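Local structure of succinate dehydrogenase subunit A (Mycolicibacterium smegmatis, 7D6V) at residues G237-N242 with L580-V585; K79-W84 with P599-P604; R500-I505 with A553-T558. The protein carries FAD as the flavoprotein subunit of succinate dehydrogenase, where it probably oxidises succinate to fumarate and passes the electrons on toward quinone. All coordinates share one frame; numbering follows the deposited sequence.

How the interactions relate
The six segments follow one another as 79-84, 237-242, 500-505, 553-558, 580-585 and 599-604, so that interaction 2 encloses interaction 1, which encloses interaction 3. Interactions 1 and 2 each join the FAD-binding region to the C-terminal region, whereas interaction 3 lies wholly within the latter. The centres of interactions 1 and 2 are about 15 Å apart, those of interactions 1 and 3 about 17 Å, and those of interactions 2 and 3 about 22 Å. Strand 582-585 and its approach are the hub: L580 N probably bonds to P599 O of interaction 2, and L581 packs on A553, Q556 and R557 of interaction 3. The late part of the chain is thus fastened to the flavin-carrying part at two of these contacts.

Interaction 1. Residues G237-N242 with L580-V585; sequences GSALIN and LLVCRV
V582 sets its two methyl branches against two residues of segment 237-242: CG1 meets A239 CB at 3.4 Å, and CG2 meets I241 CG2 at 3.5 Å. Because V582 CG1 stands anti to its own nitrogen (chi1 176°) and CG2 beside it, the branches diverge along the strand and each reaches a different neighbour. I241 lies alongside V582, both side chains pointing the same way. R584 shares this face; its NE comes obliquely to within 4.0 Å of A239 CB, while V582 CG1 lies over one face of the guanidinium, offset toward the rim.

On the other face L240 and C583 stand across from each other, CB to CB 4.2 Å. Their backbones form an antiparallel hydrogen-bonded pair, with L240 N giving a bond to C583 O (3.1 Å, 167° at the hydrogen) and C583 N one to L240 O (2.7 Å, 171°). The N242 and L580 side chains pass each other at a slant, with N242 OD1 3.8 Å from L580 CD2.

This single bridge links the sheet of strand 383-395, in the FAD-binding region, to the two-stranded antiparallel sheet 582-585/594-597 of the C-terminal region. A239 and I241 bond to strand 383-395, V582 and R584 to strand 594-597. In this largely buried seam the two nearly straight bonds pair the N-H and C=O of L240 with those of C583; the remaining side-chain contact is mostly apolar, the methyls of V582, A239 and I241 closing one face.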
# COMPACT_ATOMS: atom_id res chain seq x y z
N GLY A 237 -11.61 21.85 26.02
CA GLY A 237 -12.30 23.12 26.17
C GLY A 237 -12.44 23.90 24.88
O GLY A 237 -12.87 25.06 24.89
N SER A 238 -12.07 23.29 23.76
CA SER A 238 -12.23 23.92 22.46
C SER A 238 -13.65 23.67 21.96
O SER A 238 -14.52 23.19 22.68
CB SER A 238 -11.17 23.41 21.49
OG SER A 238 -9.88 23.51 22.05
N ALA A 239 -13.89 24.01 20.70
CA ALA A 239 -15.22 23.96 20.12
C ALA A 239 -15.19 23.25 18.78
O ALA A 239 -14.15 23.17 18.12
CB ALA A 239 -15.79 25.37 19.96
N LEU A 240 -16.35 22.74 18.39
CA LEU A 240 -16.52 22.03 17.12
C LEU A 240 -17.54 22.78 16.28
O LEU A 240 -18.49 23.36 16.80
CB LEU A 240 -16.97 20.59 17.36
CG LEU A 240 -15.93 19.47 17.40
CD1 LEU A 240 -14.81 19.79 18.36
CD2 LEU A 240 -16.59 18.17 17.78
N ILE A 241 -17.33 22.76 14.96
CA ILE A 241 -18.23 23.43 14.03
C ILE A 241 -18.59 22.46 12.91
O ILE A 241 -17.86 21.52 12.61
CB ILE A 241 -17.61 24.71 13.42
CG1 ILE A 241 -16.28 24.40 12.75
CG2 ILE A 241 -17.43 25.76 14.48
CD1 ILE A 241 -15.81 25.49 11.81
N ASN A 242 -19.75 22.71 12.30
CA ASN A 242 -20.19 22.02 11.10
C ASN A 242 -20.24 20.50 11.28
O ASN A 242 -19.97 19.75 10.34
CB ASN A 242 -19.31 22.37 9.90
CG ASN A 242 -19.39 23.83 9.53
OD1 ASN A 242 -20.30 24.54 9.95
ND2 ASN A 242 -18.43 24.30 8.75
N LEU A 580 -22.63 29.17 11.96
CA LEU A 580 -21.77 28.00 12.07
C LEU A 580 -22.27 26.94 13.03
O LEU A 580 -21.95 25.76 12.84
CB LEU A 580 -20.35 28.41 12.49
CG LEU A 580 -19.54 29.13 11.42
CD1 LEU A 580 -18.21 29.59 11.99
CD2 LEU A 580 -19.34 28.23 10.22
N LEU A 581 -23.04 27.31 14.05
CA LEU A 581 -23.71 26.35 14.92
C LEU A 581 -22.68 25.49 15.67
O LEU A 581 -22.48 24.30 15.41
CB LEU A 581 -24.70 25.52 14.09
CG LEU A 581 -25.62 24.48 14.69
CD1 LEU A 581 -26.54 25.20 15.64
CD2 LEU A 581 -26.41 23.80 13.60
N VAL A 582 -21.98 26.16 16.59
CA VAL A 582 -20.80 25.65 17.28
C VAL A 582 -21.18 24.78 18.48
O VAL A 582 -22.08 25.12 19.25
CB VAL A 582 -19.92 26.83 17.73
CG1 VAL A 582 -18.74 26.36 18.52
CG2 VAL A 582 -19.47 27.64 16.54
N CYS A 583 -20.47 23.67 18.66
CA CYS A 583 -20.71 22.73 19.75
C CYS A 583 -19.70 22.91 20.88
O CYS A 583 -18.51 23.14 20.63
CB CYS A 583 -20.65 21.29 19.25
SG CYS A 583 -21.71 20.93 17.84
N ARG A 584 -20.16 22.78 22.13
CA ARG A 584 -19.29 22.92 23.29
C ARG A 584 -19.75 21.97 24.39
O ARG A 584 -20.87 21.47 24.37
CB ARG A 584 -19.28 24.35 23.83
CG ARG A 584 -18.18 25.23 23.26
CD ARG A 584 -18.46 26.68 23.57
NE ARG A 584 -17.86 27.58 22.58
CZ ARG A 584 -18.52 28.53 21.94
NH1 ARG A 584 -19.81 28.71 22.17
NH2 ARG A 584 -17.90 29.30 21.06
N VAL A 585 -18.86 21.73 25.35
CA VAL A 585 -19.11 20.84 26.48
C VAL A 585 -19.70 21.63 27.64
O VAL A 585 -19.23 22.73 27.97
CB VAL A 585 -17.82 20.11 26.91
CG1 VAL A 585 -17.94 19.60 28.34
CG2 VAL A 585 -17.53 18.97 25.99

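Interaction 2. Residues K79-W84 with P599-P604; sequences KFLNNW and PEQQVP
The N-terminal end of helix 84-102, with N83 as its N-cap residue, meets the irregular loop that follows strand 594-597, and W84 and Q601 carry most of the contact. W84 chi1 (56°) places CG between the backbone N and the carbonyl carbon, which turns the ring toward the loop. The P604 carbonyl is modelled over one face of this indole, its oxygen at a doubtfully short distance, and no hydrogen bond joins it to W84 NE1. V603 O lies oblique to the ring, 3.7 Å from W84 NE1. Earlier in the segment a Schellman motif with K79 as its C-prime residue ends helix 67-76, F80 N bonding to M75 O. L81 then crosses Q601 at about a right angle, its methyl CD1 3.5 Å from Q601 NE2. R577 serves both loops: its NH2 bonds to F80 O, and its carbonyl takes a weak hydrogen bond from Q601 NE2. The contact joins the FAD-binding region to the loop after strand 594-597 of the C-terminal region. Within that loop, Q602 folds back so that its OE1 accepts the V603 N-H at 3.1 Å, the donor tilted 29° from the amide carbonyl plane.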
# COMPACT_ATOMS: atom_id res chain seq x y z
N LYS A 79 -20.99 25.58 -1.07
CA LYS A 79 -22.18 26.42 -1.05
C LYS A 79 -21.96 27.71 -0.26
O LYS A 79 -22.88 28.23 0.37
CB LYS A 79 -23.38 25.65 -0.49
CG LYS A 79 -24.14 24.87 -1.55
CD LYS A 79 -23.33 23.70 -2.07
CE LYS A 79 -24.05 22.98 -3.19
NZ LYS A 79 -23.16 21.99 -3.85
N PHE A 80 -20.74 28.22 -0.31
CA PHE A 80 -20.36 29.49 0.30
C PHE A 80 -20.53 29.49 1.82
O PHE A 80 -20.63 30.54 2.44
CB PHE A 80 -21.12 30.66 -0.34
CG PHE A 80 -20.80 30.85 -1.79
CD1 PHE A 80 -21.55 30.22 -2.76
CD2 PHE A 80 -19.74 31.64 -2.17
CE1 PHE A 80 -21.25 30.39 -4.10
CE2 PHE A 80 -19.43 31.82 -3.51
CZ PHE A 80 -20.19 31.19 -4.47
N LEU A 81 -20.55 28.30 2.42
CA LEU A 81 -20.46 28.16 3.86
C LEU A 81 -19.02 28.05 4.33
O LEU A 81 -18.77 28.05 5.54
CB LEU A 81 -21.26 26.92 4.30
CG LEU A 81 -21.49 26.66 5.79
CD1 LEU A 81 -22.42 27.72 6.37
CD2 LEU A 81 -22.04 25.29 6.01
N ASN A 82 -18.08 27.99 3.40
CA ASN A 82 -16.67 27.79 3.71
C ASN A 82 -16.12 28.94 4.55
O ASN A 82 -16.63 30.06 4.52
CB ASN A 82 -15.86 27.72 2.41
CG ASN A 82 -16.38 26.68 1.46
OD1 ASN A 82 -17.19 26.98 0.58
ND2 ASN A 82 -15.87 25.46 1.57
N ASN A 83 -15.07 28.64 5.31
CA ASN A 83 -14.20 29.69 5.82
C ASN A 83 -13.42 30.26 4.65
O ASN A 83 -12.53 29.60 4.11
CB ASN A 83 -13.27 29.15 6.90
CG ASN A 83 -12.71 30.23 7.79
OD1 ASN A 83 -12.42 31.34 7.34
ND2 ASN A 83 -12.55 29.92 9.07
N TRP A 84 -13.76 31.49 4.25
CA TRP A 84 -13.19 32.06 3.04
C TRP A 84 -11.69 32.30 3.17
O TRP A 84 -10.96 32.16 2.19
CB TRP A 84 -13.90 33.36 2.70
CG TRP A 84 -13.88 34.35 3.80
CD1 TRP A 84 -14.78 34.47 4.81
CD2 TRP A 84 -12.89 35.36 4.02
NE1 TRP A 84 -14.43 35.51 5.64
CE2 TRP A 84 -13.27 36.07 5.17
CE3 TRP A 84 -11.72 35.74 3.35
CZ2 TRP A 84 -12.52 37.13 5.67
CZ3 TRP A 84 -10.99 36.79 3.84
CH2 TRP A 84 -11.39 37.48 4.99
N PRO A 599 -23.49 31.08 16.25
CA PRO A 599 -22.77 32.33 15.98
C PRO A 599 -22.76 32.68 14.49
O PRO A 599 -22.98 31.84 13.62
CB PRO A 599 -21.34 32.03 16.45
CG PRO A 599 -21.22 30.59 16.31
CD PRO A 599 -22.56 30.00 16.62
N GLU A 600 -22.48 33.95 14.22
CA GLU A 600 -22.40 34.47 12.87
C GLU A 600 -20.97 34.39 12.34
O GLU A 600 -20.00 34.51 13.10
CB GLU A 600 -22.90 35.91 12.79
CG GLU A 600 -24.26 36.13 13.41
CD GLU A 600 -25.34 35.28 12.76
OE1 GLU A 600 -25.65 35.52 11.58
OE2 GLU A 600 -25.87 34.37 13.43
N GLN A 601 -20.85 34.20 11.03
CA GLN A 601 -19.56 34.16 10.37
C GLN A 601 -19.04 35.57 10.11
O GLN A 601 -19.79 36.55 10.12
CB GLN A 601 -19.65 33.40 9.05
CG GLN A 601 -20.12 31.97 9.18
CD GLN A 601 -19.79 31.14 7.95
OE1 GLN A 601 -18.62 30.95 7.61
NE2 GLN A 601 -20.82 30.65 7.28
N GLN A 602 -17.74 35.66 9.87
CA GLN A 602 -17.11 36.93 9.56
C GLN A 602 -17.60 37.45 8.21
O GLN A 602 -17.91 36.68 7.31
CB GLN A 602 -15.59 36.79 9.56
CG GLN A 602 -14.83 38.08 9.32
CD GLN A 602 -15.08 39.10 10.41
OE1 GLN A 602 -15.81 40.07 10.20
NE2 GLN A 602 -14.48 38.90 11.57
N VAL A 603 -17.67 38.78 8.10
CA VAL A 603 -18.12 39.50 6.91
C VAL A 603 -17.55 38.82 5.67
O VAL A 603 -16.33 38.63 5.58
CB VAL A 603 -17.71 40.97 6.97
CG1 VAL A 603 -18.08 41.70 5.69
CG2 VAL A 603 -18.36 41.64 8.17
N PRO A 604 -18.39 38.43 4.69
CA PRO A 604 -18.03 37.34 3.77
C PRO A 604 -16.67 37.45 3.11
O PRO A 604 -15.80 36.61 3.38
CB PRO A 604 -19.15 37.38 2.72
CG PRO A 604 -19.93 38.65 2.99
CD PRO A 604 -19.76 38.91 4.44

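Interaction 3. Residues R500-I505 with A553-T558; sequences RKEAEI and AALQRT
Apolar contact centres on I505 and L555, whose side chains meet at a slant. The I505 CG2 methyl rests 3.6 Å from L555 CB. L555 holds CG anti to its own N (chi1 -176°), so that CG stands out from its helix and CD1 reaches the other one; that methyl lies 4.0 Å from E502 CG and 3.9 Å from E502 O. The other I505 branch ends in CD1, which reaches A554 CB at 4.3 Å and comes near the A554 carbonyl as well. These residues join the first turn of helix 502-518, preceded by its N-cap residue K501, to the last turn of helix 532-556, within the helical C-terminal region of the flavoprotein family.

Among polar groups, R500 borders the apolar patch. Bent at chi2 (83°), it brings NH1 obliquely to A554 CB at 3.6 Å; the same nitrogen is hydrogen-bonded to E244 O and more weakly to H564 ND1. R566 NH2 bonds to L555 O and weakly to A554 O at the end of helix 532-556. Beyond that end, R557 makes salt bridges to E244 and E559.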
# COMPACT_ATOMS: atom_id res chain seq x y z
N ARG A 500 -32.29 13.22 6.78
CA ARG A 500 -32.59 13.41 8.19
C ARG A 500 -34.03 13.86 8.34
O ARG A 500 -34.53 14.66 7.55
CB ARG A 500 -31.65 14.44 8.83
CG ARG A 500 -30.29 13.91 9.25
CD ARG A 500 -29.32 13.88 8.10
NE ARG A 500 -27.99 13.43 8.49
CZ ARG A 500 -26.99 14.24 8.85
NH1 ARG A 500 -27.18 15.55 8.89
NH2 ARG A 500 -25.82 13.74 9.18
N LYS A 501 -34.70 13.33 9.36
CA LYS A 501 -36.02 13.78 9.75
C LYS A 501 -35.99 14.16 11.22
O LYS A 501 -35.20 13.61 11.99
CB LYS A 501 -37.09 12.71 9.49
CG LYS A 501 -37.20 12.31 8.03
CD LYS A 501 -38.10 11.10 7.85
CE LYS A 501 -37.94 10.52 6.46
NZ LYS A 501 -36.51 10.35 6.10
N GLU A 502 -36.86 15.09 11.61
CA GLU A 502 -36.83 15.61 12.97
C GLU A 502 -37.11 14.50 13.99
O GLU A 502 -36.41 14.39 15.00
CB GLU A 502 -37.85 16.74 13.12
CG GLU A 502 -37.93 17.32 14.51
CD GLU A 502 -39.15 18.20 14.70
OE1 GLU A 502 -40.08 18.10 13.87
OE2 GLU A 502 -39.18 18.98 15.67
N ALA A 503 -38.11 13.67 13.72
CA ALA A 503 -38.47 12.61 14.65
C ALA A 503 -37.36 11.58 14.78
O ALA A 503 -37.07 11.10 15.88
CB ALA A 503 -39.77 11.94 14.22
N GLU A 504 -36.71 11.22 13.66
CA GLU A 504 -35.65 10.23 13.72
C GLU A 504 -34.42 10.76 14.45
O GLU A 504 -33.77 10.02 15.19
CB GLU A 504 -35.28 9.76 12.31
CG GLU A 504 -36.45 9.22 11.52
CD GLU A 504 -36.06 8.81 10.12
OE1 GLU A 504 -34.90 9.07 9.73
OE2 GLU A 504 -36.90 8.21 9.41
N ILE A 505 -34.09 12.04 14.26
CA ILE A 505 -32.97 12.62 14.99
C ILE A 505 -33.29 12.69 16.48
O ILE A 505 -32.43 12.43 17.33
CB ILE A 505 -32.62 14.01 14.43
CG1 ILE A 505 -32.19 13.91 12.97
CG2 ILE A 505 -31.49 14.63 15.23
CD1 ILE A 505 -32.27 15.23 12.24
N ALA A 553 -26.38 18.93 16.21
CA ALA A 553 -26.21 19.87 15.11
C ALA A 553 -27.20 19.60 13.99
O ALA A 553 -27.81 20.53 13.44
CB ALA A 553 -24.78 19.81 14.59
N ALA A 554 -27.39 18.32 13.64
CA ALA A 554 -28.32 17.97 12.57
C ALA A 554 -29.75 18.32 12.94
O ALA A 554 -30.54 18.69 12.06
CB ALA A 554 -28.20 16.48 12.24
N LEU A 555 -30.11 18.19 14.21
CA LEU A 555 -31.44 18.61 14.63
C LEU A 555 -31.60 20.12 14.57
O LEU A 555 -32.67 20.63 14.23
CB LEU A 555 -31.74 18.10 16.04
CG LEU A 555 -33.15 18.39 16.55
CD1 LEU A 555 -34.16 17.47 15.87
CD2 LEU A 555 -33.23 18.26 18.05
N GLN A 556 -30.54 20.86 14.91
CA GLN A 556 -30.67 22.30 15.00
C GLN A 556 -30.68 22.99 13.63
O GLN A 556 -31.36 24.01 13.47
CB GLN A 556 -29.56 22.88 15.87
CG GLN A 556 -29.89 24.25 16.42
CD GLN A 556 -29.31 24.47 17.80
OE1 GLN A 556 -29.09 23.53 18.55
NE2 GLN A 556 -29.04 25.73 18.13
N ARG A 557 -29.94 22.47 12.65
CA ARG A 557 -29.89 23.13 11.34
C ARG A 557 -31.13 22.74 10.53
O ARG A 557 -31.21 21.64 9.99
CB ARG A 557 -28.62 22.77 10.59
CG ARG A 557 -28.52 23.44 9.23
CD ARG A 557 -27.13 23.36 8.63
NE ARG A 557 -26.18 24.21 9.34
CZ ARG A 557 -25.82 25.42 8.93
NH1 ARG A 557 -26.33 25.93 7.81
NH2 ARG A 557 -24.95 26.12 9.63
N THR A 558 -32.08 23.66 10.43
CA THR A 558 -33.34 23.40 9.73
C THR A 558 -33.30 23.96 8.31
O THR A 558 -34.06 24.86 7.95
CB THR A 558 -34.51 23.97 10.52
OG1 THR A 558 -34.32 25.38 10.72
CG2 THR A 558 -34.63 23.29 11.87